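Local structure of DNA protection during starvation protein (Agrobacterium tumefaciens, 1O9R) at residues V35-Q38 with A39-N42; Q47-A50 with V51-L54; K102-D105 with H106-L110. The protein protects DNA from oxidative damage without binding it, using hydrogen peroxide to oxidise iron(II) and storing the product as a ferric mineral inside a hollow dodecamer. One frame throughout, in Å; residues are numbered along the deposited sequence.

Interaction 1. Residues V35-Q38 with A39-N42; sequences VTKQ and AHWN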
ATOM      1  N   VAL A  35      25.754  -0.767  19.457  1.00 13.96           N
ATOM      2  CA  VAL A  35      26.281  -2.117  19.560  1.00 15.31           C
ATOM      3  C   VAL A  35      25.642  -3.048  18.552  1.00 13.81           C
ATOM      4  O   VAL A  35      26.270  -3.930  17.951  1.00 15.12           O
ATOM      5  CB  VAL A  35      25.978  -2.606  21.020  1.00 15.92           C
ATOM      6  CG1 VAL A  35      25.941  -4.077  21.095  1.00 18.82           C
ATOM      7  CG2 VAL A  35      27.058  -2.018  21.960  1.00 16.92           C
ATOM      8  N   THR A  36      24.306  -2.922  18.399  1.00 14.25           N
ATOM      9  CA  THR A  36      23.554  -3.803  17.528  1.00 12.85           C
ATOM     10  C   THR A  36      24.041  -3.721  16.081  1.00 14.77           C
ATOM     11  O   THR A  36      24.208  -4.783  15.458  1.00 14.32           O
ATOM     12  CB  THR A  36      22.066  -3.431  17.659  1.00 13.46           C
ATOM     13  OG1 THR A  36      21.665  -3.671  19.046  1.00 15.04           O
ATOM     14  CG2 THR A  36      21.167  -4.284  16.808  1.00 14.43           C
ATOM     15  N   LYS A  37      24.265  -2.493  15.607  1.00 13.66           N
ATOM     16  CA  LYS A  37      24.775  -2.336  14.249  1.00 14.48           C
ATOM     17  C   LYS A  37      26.252  -2.764  14.165  1.00 14.79           C
ATOM     18  O   LYS A  37      26.646  -3.397  13.190  1.00 14.01           O
ATOM     19  CB  LYS A  37      24.606  -0.900  13.766  1.00 14.92           C
ATOM     20  CG  LYS A  37      23.179  -0.575  13.290  1.00 16.84           C
ATOM     21  CD  LYS A  37      22.965  -1.186  11.877  1.00 19.72           C
ATOM     22  CE  LYS A  37      21.569  -0.762  11.374  1.00 20.51           C
ATOM     23  NZ  LYS A  37      21.483  -1.281   9.949  1.00 22.64           N
ATOM     24  N   GLN A  38      27.058  -2.500  15.213  1.00 14.01           N
ATOM     25  CA  GLN A  38      28.470  -2.925  15.220  1.00 13.32           C
ATOM     26  C   GLN A  38      28.538  -4.422  14.995  1.00 14.81           C
ATOM     27  O   GLN A  38      29.346  -4.942  14.189  1.00 16.19           O
ATOM     28  CB  GLN A  38      29.077  -2.480  16.568  1.00 13.98           C
ATOM     29  CG  GLN A  38      30.527  -3.048  16.709  1.00 14.59           C
ATOM     30  CD  GLN A  38      31.466  -2.379  15.757  1.00 15.62           C
ATOM     31  OE1 GLN A  38      32.532  -3.002  15.431  1.00 16.31           O
ATOM     32  NE2 GLN A  38      31.238  -1.235  15.258  1.00 14.65           N
ATOM     33  N   ALA A  39      27.701  -5.208  15.692  1.00 14.64           N
ATOM     34  CA  ALA A  39      27.708  -6.662  15.535  1.00 14.42           C
ATOM     35  C   ALA A  39      27.165  -7.040  14.190  1.00 15.76           C
ATOM     36  O   ALA A  39      27.780  -7.838  13.450  1.00 15.35           O
ATOM     37  CB  ALA A  39      26.813  -7.253  16.634  1.00 13.44           C
ATOM     38  N   HIS A  40      26.068  -6.433  13.751  1.00 15.43           N
ATOM     39  CA  HIS A  40      25.447  -6.738  12.476  1.00 15.49           C
ATOM     40  C   HIS A  40      26.400  -6.622  11.301  1.00 14.49           C
ATOM     41  O   HIS A  40      26.395  -7.521  10.393  1.00 15.63           O
ATOM     42  CB  HIS A  40      24.261  -5.797  12.343  1.00 14.98           C
ATOM     43  CG  HIS A  40      23.791  -5.382  10.998  1.00 14.39           C
ATOM     44  ND1 HIS A  40      22.702  -5.994  10.358  1.00 14.39           N
ATOM     45  CD2 HIS A  40      24.187  -4.373  10.174  1.00 16.36           C
ATOM     46  CE1 HIS A  40      22.424  -5.344   9.228  1.00 15.24           C
ATOM     47  NE2 HIS A  40      23.350  -4.391   9.105  1.00 16.85           N
ATOM     48  N   TRP A  41      27.247  -5.589  11.262  1.00 13.85           N
ATOM     49  CA  TRP A  41      28.141  -5.456  10.097  1.00 14.40           C
ATOM     50  C   TRP A  41      29.228  -6.514  10.057  1.00 15.02           C
ATOM     51  O   TRP A  41      29.691  -6.906   8.983  1.00 14.30           O
ATOM     52  CB  TRP A  41      28.859  -4.090  10.138  1.00 13.69           C
ATOM     53  CG  TRP A  41      27.960  -2.917   9.969  1.00 12.69           C
ATOM     54  CD1 TRP A  41      26.970  -2.787   9.036  1.00 14.52           C
ATOM     55  CD2 TRP A  41      27.919  -1.719  10.734  1.00 13.61           C
ATOM     56  NE1 TRP A  41      26.326  -1.573   9.181  1.00 14.94           N
ATOM     57  CE2 TRP A  41      26.886  -0.902  10.233  1.00 15.17           C
ATOM     58  CE3 TRP A  41      28.697  -1.279  11.813  1.00 13.45           C
ATOM     59  CZ2 TRP A  41      26.624   0.374  10.772  1.00 15.25           C
ATOM     60  CZ3 TRP A  41      28.407  -0.010  12.342  1.00 16.86           C
ATOM     61  CH2 TRP A  41      27.361   0.768  11.807  1.00 15.18           C
ATOM     62  N   ASN A  42      29.686  -6.937  11.241  1.00 15.00           N
ATOM     63  CA  ASN A  42      30.905  -7.735  11.367  1.00 14.78           C
ATOM     64  C   ASN A  42      30.713  -9.194  11.647  1.00 16.95           C
ATOM     65  O   ASN A  42      31.677  -9.959  11.927  1.00 18.02           O
ATOM     66  CB  ASN A  42      31.811  -7.108  12.460  1.00 13.70           C
ATOM     67  CG  ASN A  42      32.303  -5.725  12.059  1.00 14.10           C
ATOM     68  OD1 ASN A  42      33.019  -5.613  11.031  1.00 14.99           O
ATOM     69  ND2 ASN A  42      31.938  -4.643  12.754  1.00 14.13           N
TER
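On helix 12-42, which carries the iron ligand H40 of the ferroxidase centre, K37 and W41 pack one turn apart. The CB of K37 rests over the six-membered ring of W41, a CH-pi contact 4.0 Å from its centroid. The indole also lies under the K37 carbonyl, whose O sits 3.1 Å above the ring plane, displaced toward the rim, while accepting the W41 backbone N-H. A bend at chi2 (-77°) turns the rest of the lysine alongside H40, both side chains pointing the same way, and CD comes 3.8 Å from H40 CD2. The K37 ammonium makes salt bridges with D56 and with D67 of the second subunit, a residue that binds iron by similarity. H40 ND1 is hydrogen-bonded to the backbone O of H52.

Further along, N42 ND2 reaches back to Q38 O at 3.0 Å, in the carbonyl plane but 25° out of its own amide plane; it also makes a hydrogen bond to A80 O of the second subunit. A metal ligand and a lysine salt-bridged across to the second subunit thus lie together, consistent with the Dps ferroxidase centre, which sits at a twofold interface.

Interaction 2. Residues Q47-A50 with V51-L54; sequences QFIA and VHEL
The ring of F48 overlaps the imidazole of H52 in an offset stack, with centroids 4.7 Å apart and planes inclined by 26°. The overlap is partial: F48 CZ stands over one face of the imidazole, toward its rim, and lies 3.6 Å from H52 ND1. In return H52 CB covers one face of the phenyl ring, 4.1 Å from its centroid. Both side chains leave the helix with CG opposite the backbone N (chi1 175° for F48, 178° for H52), which is what sets residues one turn apart side by side and pointing the same way. The backbone bond from H52 N to F48 O (2.9 Å) fixes the spacing beneath them. The pair borders the iron site: the H52 side chain lies about 4 Å from a bound iron(III) ion.

On the next flank I49 and E53 repeat the i to i+4 spacing with different chemistry. The ethyl branch of the isoleucine runs past the glutamate, CD1 lying 3.6 Å from E53 OE2, while the glutamate is exposed to solvent. Q47 takes the N-cap position; its O accepts a long, weak bond from V51 N (3.4 Å), and its NE2 bonds to P46 O of the fourth subunit.

The first two turns of helix 48-75 are enclosed on several sides. The H52 ring stacks on the iron ligand H40 of helix 12-42, Q47 leans on I103 and L107 of helix 103-130, and F153 of the third subunit, on its counterpart of helix 134-156, meets both aromatic rings of the pair.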
ATOM      1  N   GLN A  47      25.427 -18.783  10.020  1.00 18.00           N
ATOM      2  CA  GLN A  47      24.184 -18.170  10.369  1.00 19.23           C
ATOM      3  C   GLN A  47      24.082 -16.701   9.919  1.00 18.17           C
ATOM      4  O   GLN A  47      23.114 -16.015  10.253  1.00 18.05           O
ATOM      5  CB  GLN A  47      24.176 -18.117  11.957  1.00 22.41           C
ATOM      6  CG  GLN A  47      24.384 -19.420  12.722  1.00 24.98           C
ATOM      7  CD  GLN A  47      24.777 -19.303  14.191  1.00 25.46           C
ATOM      8  OE1 GLN A  47      25.976 -19.202  14.538  1.00 25.85           O
ATOM      9  NE2 GLN A  47      23.843 -19.354  15.151  1.00 23.67           N
ATOM     10  N   PHE A  48      24.970 -16.237   9.043  1.00 15.66           N
ATOM     11  CA  PHE A  48      25.025 -14.821   8.751  1.00 14.20           C
ATOM     12  C   PHE A  48      23.694 -14.156   8.398  1.00 14.52           C
ATOM     13  O   PHE A  48      23.378 -13.163   9.054  1.00 14.53           O
ATOM     14  CB  PHE A  48      26.020 -14.595   7.559  1.00 14.59           C
ATOM     15  CG  PHE A  48      26.036 -13.140   7.130  1.00 14.24           C
ATOM     16  CD1 PHE A  48      26.820 -12.248   7.858  1.00 13.71           C
ATOM     17  CD2 PHE A  48      25.335 -12.677   6.045  1.00 12.99           C
ATOM     18  CE1 PHE A  48      26.844 -10.888   7.523  1.00 13.27           C
ATOM     19  CE2 PHE A  48      25.322 -11.364   5.674  1.00 13.09           C
ATOM     20  CZ  PHE A  48      26.087 -10.471   6.431  1.00 12.93           C
ATOM     21  N   ILE A  49      23.027 -14.555   7.302  1.00 14.17           N
ATOM     22  CA  ILE A  49      21.957 -13.636   6.856  1.00 14.47           C
ATOM     23  C   ILE A  49      20.831 -13.464   7.859  1.00 14.30           C
ATOM     24  O   ILE A  49      20.365 -12.346   8.033  1.00 14.16           O
ATOM     25  CB  ILE A  49      21.517 -14.017   5.423  1.00 18.82           C
ATOM     26  CG1 ILE A  49      20.603 -12.904   4.868  1.00 18.29           C
ATOM     27  CG2 ILE A  49      20.799 -15.337   5.369  1.00 17.04           C
ATOM     28  CD1 ILE A  49      21.286 -11.553   4.658  1.00 20.63           C
ATOM     29  N   ALA A  50      20.370 -14.561   8.447  1.00 14.94           N
ATOM     30  CA  ALA A  50      19.203 -14.352   9.347  1.00 14.96           C
ATOM     31  C   ALA A  50      19.572 -13.553  10.576  1.00 14.73           C
ATOM     32  O   ALA A  50      18.792 -12.705  11.038  1.00 14.05           O
ATOM     33  CB  ALA A  50      18.687 -15.734   9.774  1.00 16.70           C
ATOM     34  N   VAL A  51      20.757 -13.731  11.135  1.00 13.51           N
ATOM     35  CA  VAL A  51      21.157 -12.955  12.310  1.00 15.04           C
ATOM     36  C   VAL A  51      21.388 -11.512  11.891  1.00 13.98           C
ATOM     37  O   VAL A  51      20.992 -10.557  12.571  1.00 14.27           O
ATOM     38  CB  VAL A  51      22.365 -13.588  13.005  1.00 14.25           C
ATOM     39  CG1 VAL A  51      22.770 -12.717  14.212  1.00 14.11           C
ATOM     40  CG2 VAL A  51      22.032 -14.991  13.515  1.00 16.52           C
ATOM     41  N   HIS A  52      22.036 -11.262  10.741  1.00 13.57           N
ATOM     42  CA  HIS A  52      22.300  -9.904  10.272  1.00 13.19           C
ATOM     43  C   HIS A  52      20.983  -9.164  10.111  1.00 11.33           C
ATOM     44  O   HIS A  52      20.863  -8.015  10.548  1.00 13.36           O
ATOM     45  CB  HIS A  52      23.007 -10.074   8.921  1.00 13.35           C
ATOM     46  CG  HIS A  52      23.351  -8.802   8.191  1.00 13.39           C
ATOM     47  ND1 HIS A  52      24.461  -8.043   8.492  1.00 15.59           N
ATOM     48  CD2 HIS A  52      22.782  -8.225   7.116  1.00 13.64           C
ATOM     49  CE1 HIS A  52      24.544  -7.036   7.615  1.00 15.29           C
ATOM     50  NE2 HIS A  52      23.532  -7.073   6.791  1.00 15.93           N
ATOM     51  N   GLU A  53      20.008  -9.822   9.481  1.00 13.11           N
ATOM     52  CA  GLU A  53      18.716  -9.135   9.314  1.00 14.56           C
ATOM     53  C   GLU A  53      17.958  -8.921  10.617  1.00 13.84           C
ATOM     54  O   GLU A  53      17.311  -7.901  10.826  1.00 13.47           O
ATOM     55  CB  GLU A  53      17.869  -9.903   8.276  1.00 15.17           C
ATOM     56  CG  GLU A  53      18.553  -9.754   6.869  1.00 17.18           C
ATOM     57  CD  GLU A  53      17.711 -10.372   5.778  1.00 21.51           C
ATOM     58  OE1 GLU A  53      16.830 -11.180   6.044  1.00 20.74           O
ATOM     59  OE2 GLU A  53      17.983 -10.088   4.574  1.00 26.49           O
ATOM     60  N   LEU A  54      18.012  -9.891  11.504  1.00 13.31           N
ATOM     61  CA  LEU A  54      17.265  -9.744  12.792  1.00 13.47           C
ATOM     62  C   LEU A  54      17.791  -8.565  13.550  1.00 14.05           C
ATOM     63  O   LEU A  54      17.066  -7.764  14.139  1.00 13.93           O
ATOM     64  CB  LEU A  54      17.417 -11.040  13.544  1.00 13.65           C
ATOM     65  CG  LEU A  54      16.810 -11.055  14.966  1.00 13.75           C
ATOM     66  CD1 LEU A  54      15.305 -10.859  14.920  1.00 15.95           C
ATOM     67  CD2 LEU A  54      17.205 -12.310  15.737  1.00 15.61           C
TER

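Interaction 3. Residues K102-D105 with H106-L110; sequences KIHD and HLDAL
The side chains of H104 and D108 cross at an angle one turn apart on helix 103-130, the imidazole and the carboxylate inclined at 55°, neither coplanar nor perpendicular. The closest approach is from H104 CD2 to D108 OD1, 3.5 Å; D108 OD2 lies in the plane of the ring, at its edge. The histidine takes CG anti to the backbone N (chi1 -160°), which brings the end of the ring back toward the carboxylate, whereas D108 sets CG beside its own N (chi1 -77°). What joins their polar ends is water. Water 1, also in the plane of the imidazole, is hydrogen-bonded to H104 NE2 (2.7 Å) and donates to D108 OD2 at 2.7 Å. A second water donates to D105 OD1 at 2.8 Å and to D108 OD1 at 2.7 Å, spanning two carboxylate oxygens that stand 4.9 Å apart. H104 also touches a crystal neighbour, so its exact pose may be partly set by the lattice.

The other sides of the helix differ. I103 CG2 touches L107 CD1 at 3.8 Å, an apolar step that L107 extends onto L154 of helix 134-156. H106 brings CD2 near the carbonyl O of K102, the N-cap residue, which accepts the H106 backbone N-H; its ring ND1 is bonded to Y96 OH. At this start of helix 103-130, I103 and H104 also make backbone hydrogen bonds with the third subunit.

In chemical terms, the outer edge is held by solvent rather than by direct salt bridges. The nearby carboxylate of D108 would tend to favour a protonated H104, and since water 2 gives a hydrogen to each aspartate, it probably offsets part of the repulsion between the like charges.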
ATOM      1  N   LYS A 102      33.164 -14.411  14.726  1.00 16.25           N
ATOM      2  CA  LYS A 102      32.277 -15.549  14.807  1.00 16.37           C
ATOM      3  C   LYS A 102      30.897 -15.113  15.341  1.00 16.08           C
ATOM      4  O   LYS A 102      30.855 -14.474  16.389  1.00 16.52           O
ATOM      5  CB  LYS A 102      32.833 -16.624  15.772  1.00 21.18           C
ATOM      6  CG  LYS A 102      34.086 -17.208  15.074  1.00 23.80           C
ATOM      7  CD  LYS A 102      34.423 -18.590  15.588  1.00 31.04           C
ATOM      8  CE  LYS A 102      35.241 -18.596  16.858  1.00 35.68           C
ATOM      9  NZ  LYS A 102      35.644 -20.034  17.105  1.00 36.84           N
ATOM     10  N   ILE A 103      29.869 -15.708  14.732  1.00 16.53           N
ATOM     11  CA  ILE A 103      28.508 -15.288  15.196  1.00 14.80           C
ATOM     12  C   ILE A 103      28.269 -15.665  16.664  1.00 14.09           C
ATOM     13  O   ILE A 103      27.629 -14.889  17.338  1.00 15.78           O
ATOM     14  CB  ILE A 103      27.463 -15.835  14.257  1.00 16.44           C
ATOM     15  CG1 ILE A 103      27.685 -14.990  12.964  1.00 18.12           C
ATOM     16  CG2 ILE A 103      26.045 -15.664  14.796  1.00 16.20           C
ATOM     17  CD1 ILE A 103      26.961 -15.559  11.784  1.00 18.81           C
ATOM     18  N   HIS A 104      28.762 -16.846  17.060  1.00 15.80           N
ATOM     19  CA  HIS A 104      28.529 -17.178  18.486  1.00 15.90           C
ATOM     20  C   HIS A 104      29.165 -16.118  19.382  1.00 15.53           C
ATOM     21  O   HIS A 104      28.598 -15.876  20.453  1.00 15.89           O
ATOM     22  CB  HIS A 104      29.190 -18.552  18.758  1.00 17.98           C
ATOM     23  CG  HIS A 104      28.663 -19.256  19.977  1.00 21.90           C
ATOM     24  ND1 HIS A 104      28.697 -20.633  20.028  1.00 25.76           N
ATOM     25  CD2 HIS A 104      28.116 -18.803  21.100  1.00 22.82           C
ATOM     26  CE1 HIS A 104      28.154 -21.002  21.201  1.00 26.15           C
ATOM     27  NE2 HIS A 104      27.789 -19.918  21.880  1.00 24.13           N
ATOM     28  N   ASP A 105      30.340 -15.571  19.054  1.00 14.73           N
ATOM     29  CA  ASP A 105      30.993 -14.572  19.897  1.00 15.68           C
ATOM     30  C   ASP A 105      30.197 -13.273  19.952  1.00 15.57           C
ATOM     31  O   ASP A 105      30.018 -12.676  21.017  1.00 16.62           O
ATOM     32  CB  ASP A 105      32.455 -14.314  19.459  1.00 15.61           C
ATOM     33  CG  ASP A 105      33.410 -15.478  19.680  1.00 19.01           C
ATOM     34  OD1 ASP A 105      33.068 -16.237  20.570  1.00 20.82           O
ATOM     35  OD2 ASP A 105      34.395 -15.507  18.916  1.00 19.55           O
ATOM     36  N   HIS A 106      29.585 -12.907  18.801  1.00 15.28           N
ATOM     37  CA  HIS A 106      28.722 -11.715  18.834  1.00 15.15           C
ATOM     38  C   HIS A 106      27.465 -12.023  19.592  1.00 14.84           C
ATOM     39  O   HIS A 106      27.053 -11.118  20.314  1.00 15.09           O
ATOM     40  CB  HIS A 106      28.353 -11.364  17.356  1.00 13.55           C
ATOM     41  CG  HIS A 106      29.392 -10.545  16.648  1.00 14.33           C
ATOM     42  ND1 HIS A 106      29.732  -9.238  16.928  1.00 14.84           N
ATOM     43  CD2 HIS A 106      30.242 -10.926  15.639  1.00 15.17           C
ATOM     44  CE1 HIS A 106      30.715  -8.816  16.140  1.00 15.53           C
ATOM     45  NE2 HIS A 106      31.040  -9.846  15.368  1.00 14.31           N
ATOM     46  N   LEU A 107      26.849 -13.206  19.396  1.00 14.75           N
ATOM     47  CA  LEU A 107      25.657 -13.513  20.187  1.00 15.37           C
ATOM     48  C   LEU A 107      25.946 -13.442  21.688  1.00 14.66           C
ATOM     49  O   LEU A 107      25.128 -12.876  22.403  1.00 15.24           O
ATOM     50  CB  LEU A 107      25.134 -14.909  19.842  1.00 14.79           C
ATOM     51  CG  LEU A 107      24.511 -15.026  18.425  1.00 14.67           C
ATOM     52  CD1 LEU A 107      24.261 -16.479  18.051  1.00 15.34           C
ATOM     53  CD2 LEU A 107      23.195 -14.226  18.411  1.00 17.93           C
ATOM     54  N   ASP A 108      27.111 -13.979  22.139  1.00 14.86           N
ATOM     55  CA  ASP A 108      27.313 -13.879  23.609  1.00 15.37           C
ATOM     56  C   ASP A 108      27.500 -12.448  24.044  1.00 14.54           C
ATOM     57  O   ASP A 108      27.000 -12.081  25.120  1.00 14.90           O
ATOM     58  CB  ASP A 108      28.611 -14.693  23.929  1.00 16.93           C
ATOM     59  CG  ASP A 108      28.392 -16.181  23.914  1.00 19.57           C
ATOM     60  OD1 ASP A 108      29.441 -16.882  23.728  1.00 21.25           O
ATOM     61  OD2 ASP A 108      27.273 -16.696  24.099  1.00 22.39           O
ATOM     62  N   ALA A 109      28.181 -11.603  23.277  1.00 13.98           N
ATOM     63  CA  ALA A 109      28.412 -10.209  23.605  1.00 16.16           C
ATOM     64  C   ALA A 109      27.084  -9.393  23.609  1.00 15.19           C
ATOM     65  O   ALA A 109      26.838  -8.556  24.480  1.00 15.37           O
ATOM     66  CB  ALA A 109      29.479  -9.594  22.688  1.00 16.53           C
ATOM     67  N   LEU A 110      26.264  -9.745  22.611  1.00 15.11           N
ATOM     68  CA  LEU A 110      24.949  -9.090  22.543  1.00 15.04           C
ATOM     69  C   LEU A 110      24.058  -9.540  23.699  1.00 15.03           C
ATOM     70  O   LEU A 110      23.345  -8.710  24.269  1.00 15.39           O
ATOM     71  CB  LEU A 110      24.278  -9.465  21.198  1.00 15.46           C
ATOM     72  CG  LEU A 110      24.902  -8.806  19.972  1.00 14.93           C
ATOM     73  CD1 LEU A 110      24.455  -9.548  18.730  1.00 16.89           C
ATOM     74  CD2 LEU A 110      24.544  -7.317  19.913  1.00 18.80           C
TER
HETATM   75  O   HOH W   1      26.668 -19.347  24.306  1.00 26.74           O
HETATM   76  O   HOH W   2      31.864 -15.968  23.066  1.00 26.86           O

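How the interactions relate
The three contacts are local; each joins residues one turn apart on a different helix, and together they show how similar spacing serves different surroundings. Interaction 1 is wholly buried, with a lysine packed on an indole and its charge paired outside the contact; interaction 2 is mostly buried and largely aromatic; interaction 3 is partly exposed and bridged by water. Interactions 1 and 2 meet beside the iron site through H40 and H52. Interaction 3 joins the others through packing: H106 and L110 against A39, and I103 against F48 and Q47. Interactions 2 and 3 both touch the third subunit, whereas interaction 1 faces the second.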